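Side-chain contacts in glucose-6-phosphate 1-dehydrogenase (Mycobacterium avium, PDB 4LGV), which catalyses the oxidation of glucose 6-phosphate to 6-phosphoglucono-delta-lactone with NADP+ as the usual electron acceptor, the entry step of the oxidative pentose phosphate pathway: residues A[34-39]-A[118-123]; A[75-80]-A[104-109]; A[263-268]-A[274-279]. One frame throughout, in Å; residues are numbered along the deposited sequence.

Interaction 1: A[34-39]-A[118-123]; sequences VIFGIT and SELAEK
Val34 and Phe36, on strand 32-36 inside the six-stranded parallel sheet of the coenzyme domain, between strands 64-68 and 130-134, meet a single side chain of helix 114-123, that of Leu120. The contact is small, about 95 Å² over both sides, and entirely apolar, yet all three residues are buried. Leu120 works with both of its methyls. Its CD2 approaches the far rim of the Phe36 ring, 3.8 Å from CZ, while its CD1 reaches back along the strand to CG1 of Val34 at 4.3 Å, a looser touch. Leu120 points at the strand from CB on, and with CG anti to the backbone N (chi1 -166°) its two methyls end at the ring and the valine. Phe36 has CG beside its own backbone N (chi1 -72°); the two side chains come from opposite directions, and the methyl meets the ring obliquely at CZ. Backbone to backbone the gap is wide: the CA atoms of Val34 and Leu120 are 9.4 Å apart.

This is the Rossmann-type nucleotide-binding fold, and helix 114-123 lies on the way from edge strand 104-108 to strand 130-134, which sits on the other side of strand 32-36. The helix thus passes over the first strand, and Leu120 also leans on Leu107 of the edge strand. Tyr132 of strand 130-134 packs against Val34 and Phe36 alike, and Val111 adds to the surroundings of the ring. Just beyond Phe36 the strand gives way to Gly37, which, with a positive phi of 101°, opens the glycine-rich turn that in relatives binds the coenzyme.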
loop_
_atom_site.group_PDB
_atom_site.type_symbol
_atom_site.label_atom_id
_atom_site.label_comp_id
_atom_site.label_asym_id
_atom_site.label_seq_id
_atom_site.Cartn_x
_atom_site.Cartn_y
_atom_site.Cartn_z
ATOM N N VAL A 34 -43.854 22.724 -18.574
ATOM C CA VAL A 34 -44.167 24.106 -18.798
ATOM C C VAL A 34 -42.880 24.868 -19.095
ATOM O O VAL A 34 -41.981 24.941 -18.232
ATOM C CB VAL A 34 -44.837 24.715 -17.545
ATOM C CG1 VAL A 34 -45.156 26.145 -17.786
ATOM C CG2 VAL A 34 -46.089 23.927 -17.166
ATOM N N ILE A 35 -42.796 25.476 -20.285
ATOM C CA ILE A 35 -41.548 26.115 -20.720
ATOM C C ILE A 35 -41.701 27.604 -20.801
ATOM O O ILE A 35 -42.396 28.097 -21.682
ATOM C CB ILE A 35 -41.118 25.625 -22.136
ATOM C CG1 ILE A 35 -40.917 24.129 -22.124
ATOM C CG2 ILE A 35 -39.821 26.290 -22.576
ATOM C CD1 ILE A 35 -40.717 23.494 -23.480
ATOM N N PHE A 36 -41.041 28.321 -19.899
ATOM C CA PHE A 36 -40.980 29.770 -19.986
ATOM C C PHE A 36 -39.846 30.144 -20.901
ATOM O O PHE A 36 -38.704 29.697 -20.700
ATOM C CB PHE A 36 -40.769 30.409 -18.626
ATOM C CG PHE A 36 -41.979 30.352 -17.719
ATOM C CD1 PHE A 36 -42.389 29.165 -17.139
ATOM C CD2 PHE A 36 -42.729 31.509 -17.454
ATOM C CE1 PHE A 36 -43.515 29.118 -16.310
ATOM C CE2 PHE A 36 -43.850 31.468 -16.620
ATOM C CZ PHE A 36 -44.245 30.270 -16.044
ATOM N N GLY A 37 -40.158 30.962 -21.909
ATOM C CA GLY A 37 -39.154 31.455 -22.871
ATOM C C GLY A 37 -39.169 30.698 -24.199
ATOM O O GLY A 37 -38.178 30.647 -24.892
ATOM N N ILE A 38 -40.325 30.163 -24.562
ATOM C CA ILE A 38 -40.465 29.244 -25.705
ATOM C C ILE A 38 -40.239 29.926 -27.059
ATOM O O ILE A 38 -39.995 29.245 -28.062
ATOM C CB ILE A 38 -41.845 28.547 -25.655
ATOM C CG1 ILE A 38 -41.910 27.363 -26.584
ATOM C CG2 ILE A 38 -42.941 29.520 -26.022
ATOM C CD1 ILE A 38 -41.060 26.214 -26.166
ATOM N N THR A 39 -40.257 31.255 -27.099
ATOM C CA THR A 39 -39.949 32.002 -28.330
ATOM C C THR A 39 -38.542 32.559 -28.374
ATOM O O THR A 39 -38.183 33.236 -29.348
ATOM C CB THR A 39 -40.898 33.192 -28.515
ATOM O OG1 THR A 39 -40.737 34.115 -27.445
ATOM C CG2 THR A 39 -42.312 32.716 -28.580
ATOM N N SER A 118 -52.610 33.190 -13.013
ATOM C CA SER A 118 -54.013 32.788 -12.872
ATOM C C SER A 118 -54.437 31.992 -14.084
ATOM O O SER A 118 -55.123 30.977 -13.972
ATOM C CB SER A 118 -54.952 34.007 -12.770
ATOM O OG SER A 118 -54.598 34.774 -11.657
ATOM N N GLU A 119 -54.083 32.498 -15.248
ATOM C CA GLU A 119 -54.346 31.774 -16.495
ATOM C C GLU A 119 -53.639 30.395 -16.554
ATOM O O GLU A 119 -54.235 29.367 -16.907
ATOM C CB GLU A 119 -53.880 32.636 -17.663
ATOM C CG GLU A 119 -54.992 33.210 -18.497
ATOM C CD GLU A 119 -54.440 33.855 -19.764
ATOM O OE1 GLU A 119 -53.748 34.902 -19.634
ATOM O OE2 GLU A 119 -54.674 33.282 -20.864
ATOM N N LEU A 120 -52.382 30.380 -16.160
ATOM C CA LEU A 120 -51.623 29.132 -16.062
ATOM C C LEU A 120 -52.292 28.169 -15.103
ATOM O O LEU A 120 -52.304 26.968 -15.325
ATOM C CB LEU A 120 -50.209 29.452 -15.583
ATOM C CG LEU A 120 -49.131 28.387 -15.716
ATOM C CD1 LEU A 120 -49.074 27.795 -17.117
ATOM C CD2 LEU A 120 -47.783 28.972 -15.327
ATOM N N ALA A 121 -52.830 28.696 -14.005
ATOM C CA ALA A 121 -53.444 27.846 -12.963
ATOM C C ALA A 121 -54.673 27.134 -13.493
ATOM O O ALA A 121 -54.982 26.062 -13.029
ATOM C CB ALA A 121 -53.791 28.662 -11.718
ATOM N N GLU A 122 -55.370 27.720 -14.467
ATOM C CA GLU A 122 -56.497 27.015 -15.096
ATOM C C GLU A 122 -56.024 25.812 -15.894
ATOM O O GLU A 122 -56.710 24.790 -15.926
ATOM C CB GLU A 122 -57.251 27.903 -16.079
ATOM C CG GLU A 122 -58.091 28.990 -15.480
ATOM C CD GLU A 122 -59.019 29.615 -16.525
ATOM O OE1 GLU A 122 -58.956 29.214 -17.725
ATOM O OE2 GLU A 122 -59.822 30.497 -16.136
ATOM N N LYS A 123 -54.894 25.965 -16.593
ATOM C CA LYS A 123 -54.387 24.908 -17.487
ATOM C C LYS A 123 -53.741 23.770 -16.689
ATOM O O LYS A 123 -53.567 22.691 -17.209
ATOM C CB LYS A 123 -53.442 25.482 -18.567
#

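Interaction 2: A[75-80]-A[104-109]; sequences DQLLDR and LSYLSG
Leu77 of helix 74-87 pushes its CD2 methyl against Tyr106 of strand 104-108, in the crossover of the Rossmann-type fold from strand 64-68 to the parallel edge strand 104-108, which contains helices 74-87 and 94-103. That one methyl touches the tyrosine at its root and along one flank: CD2 of Leu77 is 3.7 Å from CD1 of Tyr106 and 3.9 Å from its CB. It meets the ring obliquely. The same CD2 also nears CD2 of Leu104 at 4.2 Å, so it sits between two side chains that leave the strand on the same face, two residues apart.

The next residue, Leu78, takes a different route. It does not start out toward the strand, but with CG beside the backbone N (chi1 -65°) the end of the chain swings back, and its CD2 comes to 3.8 Å from CD2 of Leu104, the two side chains passing antiparallel, methyl beside methyl. Leu104 is therefore touched by both helix residues through a single methyl.

The helix and strand segments run at 115° to each other, with their axes 9.0 Å apart at closest, a spacing bridged by these side chains. Further out, Ile72 packs on both Leu77 and Tyr106, and Ile64 of the neighbouring strand lies against Leu104. The polar end of Tyr106 is tied down too: having left the strand with CG anti to the backbone N (chi1 -178°), the ring delivers OH to a hydrogen bond with the carbonyl O of Asp70.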
loop_
_atom_site.group_PDB
_atom_site.type_symbol
_atom_site.label_atom_id
_atom_site.label_comp_id
_atom_site.label_asym_id
_atom_site.label_seq_id
_atom_site.Cartn_x
_atom_site.Cartn_y
_atom_site.Cartn_z
ATOM N N ASP A 75 -50.782 28.451 -33.751
ATOM C CA ASP A 75 -50.311 28.160 -35.116
ATOM C C ASP A 75 -49.018 28.861 -35.454
ATOM O O ASP A 75 -48.136 28.294 -36.064
ATOM C CB ASP A 75 -51.379 28.541 -36.160
ATOM C CG ASP A 75 -52.574 27.567 -36.168
ATOM O OD1 ASP A 75 -52.467 26.454 -35.584
ATOM O OD2 ASP A 75 -53.619 27.934 -36.749
ATOM N N GLN A 76 -48.910 30.121 -35.070
ATOM C CA GLN A 76 -47.666 30.860 -35.320
ATOM C C GLN A 76 -46.484 30.262 -34.551
ATOM O O GLN A 76 -45.368 30.156 -35.058
ATOM C CB GLN A 76 -47.844 32.317 -34.974
ATOM C CG GLN A 76 -48.690 33.067 -35.985
ATOM C CD GLN A 76 -49.127 34.465 -35.505
ATOM O OE1 GLN A 76 -49.563 34.653 -34.364
ATOM N NE2 GLN A 76 -49.004 35.439 -36.379
ATOM N N LEU A 77 -46.757 29.799 -33.346
ATOM C CA LEU A 77 -45.740 29.102 -32.596
ATOM C C LEU A 77 -45.295 27.812 -33.281
ATOM O O LEU A 77 -44.120 27.514 -33.340
ATOM C CB LEU A 77 -46.221 28.823 -31.170
ATOM C CG LEU A 77 -45.224 28.087 -30.294
ATOM C CD1 LEU A 77 -44.017 28.958 -30.055
ATOM C CD2 LEU A 77 -45.847 27.662 -28.993
ATOM N N LEU A 78 -46.243 27.058 -33.800
ATOM C CA LEU A 78 -45.942 25.828 -34.526
ATOM C C LEU A 78 -45.087 26.055 -35.756
ATOM O O LEU A 78 -44.163 25.262 -36.023
ATOM C CB LEU A 78 -47.211 25.094 -34.903
ATOM C CG LEU A 78 -47.990 24.580 -33.682
ATOM C CD1 LEU A 78 -49.259 23.894 -34.170
ATOM C CD2 LEU A 78 -47.198 23.610 -32.810
ATOM N N ASP A 79 -45.355 27.157 -36.450
ATOM C CA ASP A 79 -44.516 27.536 -37.573
ATOM C C ASP A 79 -43.084 27.806 -37.066
ATOM O O ASP A 79 -42.124 27.402 -37.689
ATOM C CB ASP A 79 -45.038 28.775 -38.298
ATOM C CG ASP A 79 -46.334 28.517 -39.067
ATOM O OD1 ASP A 79 -46.572 27.372 -39.490
ATOM O OD2 ASP A 79 -47.121 29.499 -39.219
ATOM N N ARG A 80 -42.971 28.519 -35.961
ATOM C CA ARG A 80 -41.666 28.795 -35.381
ATOM C C ARG A 80 -40.925 27.506 -35.017
ATOM O O ARG A 80 -39.717 27.384 -35.273
ATOM C CB ARG A 80 -41.796 29.642 -34.127
ATOM C CG ARG A 80 -41.864 31.122 -34.426
ATOM C CD ARG A 80 -42.006 31.813 -33.097
ATOM N NE ARG A 80 -42.075 33.254 -33.163
ATOM C CZ ARG A 80 -41.073 34.093 -32.885
ATOM N NH1 ARG A 80 -39.864 33.667 -32.527
ATOM N NH2 ARG A 80 -41.291 35.383 -32.970
ATOM N N LEU A 104 -48.719 20.367 -27.654
ATOM C CA LEU A 104 -48.292 21.726 -27.356
ATOM C C LEU A 104 -49.453 22.699 -27.232
ATOM O O LEU A 104 -50.358 22.671 -28.030
ATOM C CB LEU A 104 -47.378 22.192 -28.463
ATOM C CG LEU A 104 -46.427 23.358 -28.187
ATOM C CD1 LEU A 104 -45.543 23.143 -26.967
ATOM C CD2 LEU A 104 -45.546 23.536 -29.426
ATOM N N SER A 105 -49.442 23.529 -26.183
ATOM C CA SER A 105 -50.306 24.710 -26.105
ATOM C C SER A 105 -49.442 25.924 -25.845
ATOM O O SER A 105 -48.262 25.801 -25.516
ATOM C CB SER A 105 -51.416 24.551 -25.033
ATOM O OG SER A 105 -50.862 24.264 -23.766
ATOM N N TYR A 106 -50.026 27.109 -25.975
ATOM C CA TYR A 106 -49.297 28.363 -25.822
ATOM C C TYR A 106 -50.059 29.368 -25.008
ATOM O O TYR A 106 -51.288 29.544 -25.134
ATOM C CB TYR A 106 -48.986 28.981 -27.167
ATOM C CG TYR A 106 -48.185 30.286 -27.081
ATOM C CD1 TYR A 106 -46.892 30.291 -26.595
ATOM C CD2 TYR A 106 -48.739 31.508 -27.473
ATOM C CE1 TYR A 106 -46.156 31.451 -26.517
ATOM C CE2 TYR A 106 -48.007 32.693 -27.383
ATOM C CZ TYR A 106 -46.692 32.660 -26.927
ATOM O OH TYR A 106 -45.946 33.832 -26.794
ATOM N N LEU A 107 -49.308 30.053 -24.161
ATOM C CA LEU A 107 -49.849 31.056 -23.288
ATOM C C LEU A 107 -48.957 32.290 -23.299
ATOM O O LEU A 107 -47.745 32.197 -23.046
ATOM C CB LEU A 107 -49.942 30.423 -21.934
ATOM C CG LEU A 107 -50.757 31.109 -20.873
ATOM C CD1 LEU A 107 -52.214 31.223 -21.317
ATOM C CD2 LEU A 107 -50.650 30.298 -19.599
ATOM N N SER A 108 -49.568 33.416 -23.668
ATOM C CA SER A 108 -48.910 34.714 -23.818
ATOM C C SER A 108 -49.144 35.629 -22.619
ATOM O O SER A 108 -50.284 35.763 -22.163
ATOM C CB SER A 108 -49.478 35.499 -25.056
ATOM O OG SER A 108 -48.656 36.609 -25.317
ATOM N N GLY A 109 -48.087 36.299 -22.156
ATOM C CA GLY A 109 -48.271 37.310 -21.137
ATOM C C GLY A 109 -46.964 37.782 -20.573
ATOM O O GLY A 109 -45.909 37.369 -21.033
#

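Interaction 3: A[263-268]-A[274-279]; sequences VAMEPP and DDLNDK
Met265, the first residue to leave helical geometry at the end of helix 246-264, starts an extended run to Pro268 that lies along helix 273-284, the next helix in the chain. From 265 to 268 the backbone keeps to polyproline II angles, with both prolyl bonds trans, and this strip stays close to the helix: CA of Met265 is 5.7 Å from CA of Lys279, and CA of Pro268 5.6 Å from CA of Leu276. This is the connection between two successive helices of the C-terminal domain, folded back against the second of them.

Lys279 gives the larger part of the helix's share, and does so with its methylenes. The chain bends at chi2 and again at chi3, whose 113° is not a staggered value, and so folds over the strip. CD lies 3.2 Å from the carbonyl O of Glu266, while CG packs 3.6 Å from CA of Pro268. Met265 crosses Lys279 and Leu276 at about right angles; extended beyond CG, it brings CE to 3.7 Å from CD1 of Leu276, and its SD also touches that methyl. The Pro268 ring lies obliquely across the lysine and reaches the helix backbone near Asp275 and Leu276.

The charged ends lead elsewhere. Lys279 NZ forms salt bridges with Glu282 of its own chain and with Glu282 of the third subunit, whose Arg285 pairs with Asp275, so this helix is part of a subunit interface. Glu266 is bridged to Arg329, and Pro268 O accepts a hydrogen bond from Arg366 of the second subunit. Between the two backbones sits one water, accepting from Glu266 N at 2.9 Å and donating to Lys279 O at 2.7 Å.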
loop_
_atom_site.group_PDB
_atom_site.type_symbol
_atom_site.label_atom_id
_atom_site.label_comp_id
_atom_site.label_asym_id
_atom_site.label_seq_id
_atom_site.Cartn_x
_atom_site.Cartn_y
_atom_site.Cartn_z
ATOM N N VAL A 263 -13.537 12.480 -10.766
ATOM C CA VAL A 263 -12.284 11.765 -10.903
ATOM C C VAL A 263 -11.663 11.553 -9.534
ATOM O O VAL A 263 -11.032 10.540 -9.306
ATOM C CB VAL A 263 -11.299 12.564 -11.807
ATOM C CG1 VAL A 263 -9.897 12.010 -11.715
ATOM C CG2 VAL A 263 -11.752 12.474 -13.254
ATOM N N ALA A 264 -11.855 12.512 -8.638
ATOM C CA ALA A 264 -11.124 12.553 -7.361
ATOM C C ALA A 264 -11.883 12.088 -6.121
ATOM O O ALA A 264 -11.270 11.762 -5.099
ATOM C CB ALA A 264 -10.638 13.924 -7.138
ATOM N N MET A 265 -13.203 12.027 -6.194
ATOM C CA MET A 265 -14.020 11.733 -5.003
ATOM C C MET A 265 -13.823 10.335 -4.469
ATOM O O MET A 265 -13.473 9.398 -5.217
ATOM C CB MET A 265 -15.500 11.909 -5.296
ATOM C CG MET A 265 -16.043 10.974 -6.348
ATOM S SD MET A 265 -17.743 11.297 -6.816
ATOM C CE MET A 265 -17.987 9.881 -7.884
ATOM N N GLU A 266 -14.101 10.219 -3.166
ATOM C CA GLU A 266 -14.279 8.941 -2.518
ATOM C C GLU A 266 -15.565 8.289 -3.063
ATOM O O GLU A 266 -16.486 8.974 -3.501
ATOM C CB GLU A 266 -14.382 9.102 -0.995
ATOM C CG GLU A 266 -13.178 9.775 -0.388
ATOM C CD GLU A 266 -11.878 9.026 -0.616
ATOM O OE1 GLU A 266 -11.871 7.774 -0.472
ATOM O OE2 GLU A 266 -10.839 9.671 -0.890
ATOM N N PRO A 267 -15.638 6.958 -2.993
ATOM C CA PRO A 267 -16.820 6.299 -3.480
ATOM C C PRO A 267 -18.057 6.612 -2.651
ATOM O O PRO A 267 -18.014 6.506 -1.463
ATOM C CB PRO A 267 -16.473 4.791 -3.341
ATOM C CG PRO A 267 -15.360 4.741 -2.371
ATOM C CD PRO A 267 -14.605 6.008 -2.519
ATOM N N PRO A 268 -19.172 6.954 -3.280
ATOM C CA PRO A 268 -20.443 7.080 -2.564
ATOM C C PRO A 268 -20.848 5.853 -1.817
ATOM O O PRO A 268 -20.581 4.745 -2.271
ATOM C CB PRO A 268 -21.488 7.321 -3.711
ATOM C CG PRO A 268 -20.668 7.847 -4.863
ATOM C CD PRO A 268 -19.311 7.189 -4.731
ATOM N N ASP A 274 -28.004 12.264 -4.124
ATOM C CA ASP A 274 -27.472 13.012 -2.987
ATOM C C ASP A 274 -26.233 12.336 -2.383
ATOM O O ASP A 274 -25.343 13.010 -1.881
ATOM C CB ASP A 274 -28.541 13.220 -1.929
ATOM C CG ASP A 274 -29.468 14.414 -2.253
ATOM O OD1 ASP A 274 -29.035 15.452 -2.831
ATOM O OD2 ASP A 274 -30.644 14.299 -1.922
ATOM N N ASP A 275 -26.166 11.011 -2.471
ATOM C CA ASP A 275 -24.972 10.310 -2.072
ATOM C C ASP A 275 -23.806 10.713 -2.985
ATOM O O ASP A 275 -22.702 10.894 -2.526
ATOM C CB ASP A 275 -25.209 8.822 -2.160
ATOM C CG ASP A 275 -26.297 8.361 -1.207
ATOM O OD1 ASP A 275 -26.403 8.909 -0.090
ATOM O OD2 ASP A 275 -26.989 7.386 -1.563
ATOM N N LEU A 276 -24.062 10.851 -4.261
ATOM C CA LEU A 276 -23.046 11.236 -5.185
ATOM C C LEU A 276 -22.592 12.689 -4.916
ATOM O O LEU A 276 -21.417 12.996 -4.846
ATOM C CB LEU A 276 -23.576 11.111 -6.626
ATOM C CG LEU A 276 -22.780 11.821 -7.713
ATOM C CD1 LEU A 276 -21.375 11.253 -7.789
ATOM C CD2 LEU A 276 -23.486 11.720 -9.079
ATOM N N ASN A 277 -23.558 13.565 -4.752
ATOM C CA ASN A 277 -23.290 14.950 -4.463
ATOM C C ASN A 277 -22.637 15.205 -3.085
ATOM O O ASN A 277 -21.847 16.104 -2.990
ATOM C CB ASN A 277 -24.582 15.755 -4.634
ATOM C CG ASN A 277 -24.912 15.970 -6.085
ATOM O OD1 ASN A 277 -24.023 16.083 -6.919
ATOM N ND2 ASN A 277 -26.176 16.030 -6.394
ATOM N N ASP A 278 -22.913 14.367 -2.073
ATOM C CA ASP A 278 -22.134 14.392 -0.858
ATOM C C ASP A 278 -20.637 14.169 -1.189
ATOM O O ASP A 278 -19.797 14.857 -0.647
ATOM C CB ASP A 278 -22.556 13.310 0.149
ATOM C CG ASP A 278 -23.882 13.605 0.816
ATOM O OD1 ASP A 278 -24.430 14.714 0.654
ATOM O OD2 ASP A 278 -24.450 12.684 1.441
ATOM N N LYS A 279 -20.309 13.240 -2.090
ATOM C CA LYS A 279 -18.911 12.939 -2.301
ATOM C C LYS A 279 -18.203 14.061 -3.076
ATOM O O LYS A 279 -17.052 14.369 -2.803
ATOM C CB LYS A 279 -18.753 11.626 -3.040
ATOM C CG LYS A 279 -19.241 10.421 -2.253
ATOM C CD LYS A 279 -18.294 10.077 -1.125
ATOM C CE LYS A 279 -18.869 10.296 0.239
ATOM N NZ LYS A 279 -17.785 9.966 1.233
HETATM O O HOH W 1 -15.316 12.540 -1.840
#

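In the fold
Interactions 1 and 2 belong to one Rossmann-type domain, their centres about 11 Å apart, and the chain between the two segments of interaction 1 contains both segments of interaction 2. Edge strand 104-108 joins them: Leu104 and Tyr106 face helix 74-87, while Leu107 faces helix 114-123, its CD2 lying 3.8 Å from CA of Leu120. Ile38, in the glycine-rich turn after strand 32-36 that in relatives binds the coenzyme, touches the Tyr106 ring and so ties that turn to interaction 2. Interaction 3 lies apart, in the C-terminal domain, with its centre about 37 Å from that of interaction 1 and about 42 Å from that of interaction 2; it faces neighbouring subunits, which the other two do not touch.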